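Local atomic coordinates of major allergen Alt a 1 subunit (Alternaria alternata, PDB entry 4AUD), a protein that is a secreted fungal allergen that may bind and inhibit the beta-glucanase activity of thaumatin-like proteins of host plants. Residues Y100-G105 / V112-A117. The protein carries 1 engineered substitution. Numbering follows the deposited sequence.
Sequences YCRAGG and VCQGVA
Tyr100 pairs with Gln114 through two backbone hydrogen bonds, Tyr100 N to Gln114 O and Gln114 N to Tyr100 O, both 3.0 Å, which identifies an antiparallel hydrogen-bonded pair. The Tyr100 ring lies beside the Gln114 side chain, and its CD1 meets Val116 CG1 at 3.5 Å; from the second subunit, Lys36 makes a cation-pi contact with this ring. On the other face of the sheet, Cys101 and Cys113 form a disulfide (Cys101 SG to Cys113 SG 2.0 Å, chi3 32°) across a non-hydrogen-bonded pair. Arg102 returns to the tyrosine's face and pairs with Val112, Val112 N reaching Arg102 O at 2.7 Å. Extended from CG to NE, the Arg102 chain brings its NH2 to 2.8 Å from Gln114 OE1, on a lone pair in the carbonyl plane, while NE adds a weak bond. Guanidinium and amide are nearly coplanar (18°), with Val112 CG1 over one guanidinium face. Past the strand, Gly104 CA rests on Val112 CG2 at 3.7 Å. The hairpin of strands 90-103 and 111-126 is thus cross-linked covalently on one face, while on the other the NH2 bond, with the weak NE bond beside it, probably helps orient the Gln114 amide.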
loop_
_atom_site.group_PDB
_atom_site.type_symbol
_atom_site.label_atom_id
_atom_site.label_comp_id
_atom_site.label_asym_id
_atom_site.label_seq_id
_atom_site.Cartn_x
_atom_site.Cartn_y
_atom_site.Cartn_z
ATOM N N TYR A 100 -0.985 -20.781 -2.381
ATOM C CA TYR A 100 -1.900 -21.806 -1.887
ATOM C C TYR A 100 -1.491 -23.154 -2.443
ATOM O O TYR A 100 -0.697 -23.231 -3.373
ATOM C CB TYR A 100 -3.350 -21.486 -2.264
ATOM C CG TYR A 100 -3.722 -21.827 -3.691
ATOM C CD1 TYR A 100 -3.117 -21.177 -4.774
ATOM C CD2 TYR A 100 -4.688 -22.799 -3.963
ATOM C CE1 TYR A 100 -3.464 -21.492 -6.085
ATOM C CE2 TYR A 100 -5.038 -23.123 -5.273
ATOM C CZ TYR A 100 -4.426 -22.466 -6.325
ATOM O OH TYR A 100 -4.784 -22.794 -7.610
ATOM N N CYS A 101 -2.044 -24.221 -1.888
ATOM C CA CYS A 101 -1.701 -25.567 -2.347
ATOM C C CYS A 101 -2.888 -26.291 -2.922
ATOM O O CYS A 101 -4.029 -25.959 -2.627
ATOM C CB CYS A 101 -1.103 -26.403 -1.217
ATOM S SG CYS A 101 0.583 -25.936 -0.850
ATOM N N ARG A 102 -2.606 -27.290 -3.741
ATOM C CA ARG A 102 -3.649 -28.149 -4.271
ATOM C C ARG A 102 -3.041 -29.458 -4.737
ATOM O O ARG A 102 -1.830 -29.560 -4.911
ATOM C CB ARG A 102 -4.345 -27.469 -5.430
ATOM C CG ARG A 102 -3.420 -27.200 -6.571
ATOM C CD ARG A 102 -4.142 -26.503 -7.694
ATOM N NE ARG A 102 -3.163 -25.937 -8.604
ATOM C CZ ARG A 102 -2.635 -26.610 -9.612
ATOM N NH1 ARG A 102 -3.023 -27.863 -9.842
ATOM N NH2 ARG A 102 -1.735 -26.026 -10.392
ATOM N N ALA A 103 -3.895 -30.448 -4.948
ATOM C CA ALA A 103 -3.460 -31.780 -5.368
ATOM C C ALA A 103 -2.631 -31.789 -6.653
ATOM O O ALA A 103 -3.038 -31.226 -7.673
ATOM C CB ALA A 103 -4.669 -32.696 -5.524
ATOM N N GLY A 104 -1.482 -32.455 -6.596
ATOM C CA GLY A 104 -0.587 -32.549 -7.734
ATOM C C GLY A 104 -0.869 -33.729 -8.649
ATOM O O GLY A 104 -0.426 -33.748 -9.804
ATOM N N GLY A 105 -1.589 -34.723 -8.132
ATOM C CA GLY A 105 -1.975 -35.871 -8.927
ATOM C C GLY A 105 -1.018 -37.049 -8.938
ATOM O O GLY A 105 -1.391 -38.123 -9.400
ATOM N N VAL A 112 0.860 -29.344 -5.019
ATOM C CA VAL A 112 1.453 -28.275 -5.826
ATOM C C VAL A 112 1.115 -26.922 -5.210
ATOM O O VAL A 112 -0.044 -26.641 -4.919
ATOM C CB VAL A 112 0.923 -28.308 -7.291
ATOM C CG1 VAL A 112 1.342 -27.071 -8.038
ATOM C CG2 VAL A 112 1.441 -29.521 -8.016
ATOM N N CYS A 113 2.132 -26.090 -5.011
ATOM C CA CYS A 113 1.953 -24.746 -4.463
ATOM C C CYS A 113 2.194 -23.657 -5.507
ATOM O O CYS A 113 3.193 -23.681 -6.221
ATOM C CB CYS A 113 2.874 -24.529 -3.256
ATOM S SG CYS A 113 2.306 -25.395 -1.782
ATOM N N GLN A 114 1.276 -22.702 -5.586
ATOM C CA GLN A 114 1.371 -21.602 -6.534
ATOM C C GLN A 114 1.280 -20.284 -5.788
ATOM O O GLN A 114 0.469 -20.150 -4.873
ATOM C CB GLN A 114 0.202 -21.659 -7.511
ATOM C CG GLN A 114 0.587 -21.795 -8.963
ATOM C CD GLN A 114 0.093 -23.091 -9.576
ATOM O OE1 GLN A 114 -0.968 -23.615 -9.206
ATOM N NE2 GLN A 114 0.864 -23.620 -10.518
ATOM N N GLY A 115 2.092 -19.311 -6.191
ATOM C CA GLY A 115 1.932 -17.945 -5.731
ATOM C C GLY A 115 0.580 -17.368 -6.127
ATOM O O GLY A 115 0.035 -17.694 -7.185
ATOM N N VAL A 116 0.031 -16.516 -5.269
ATOM C CA VAL A 116 -1.221 -15.843 -5.568
ATOM C C VAL A 116 -1.071 -14.323 -5.568
ATOM O O VAL A 116 -2.057 -13.604 -5.673
ATOM C CB VAL A 116 -2.318 -16.232 -4.562
ATOM C CG1 VAL A 116 -2.557 -17.723 -4.603
ATOM C CG2 VAL A 116 -1.938 -15.785 -3.147
ATOM N N ALA A 117 0.157 -13.834 -5.451
ATOM C CA ALA A 117 0.396 -12.394 -5.393
ATOM C C ALA A 117 1.823 -12.074 -5.793
ATOM O O ALA A 117 2.744 -12.766 -5.394
ATOM C CB ALA A 117 0.106 -11.848 -3.982
#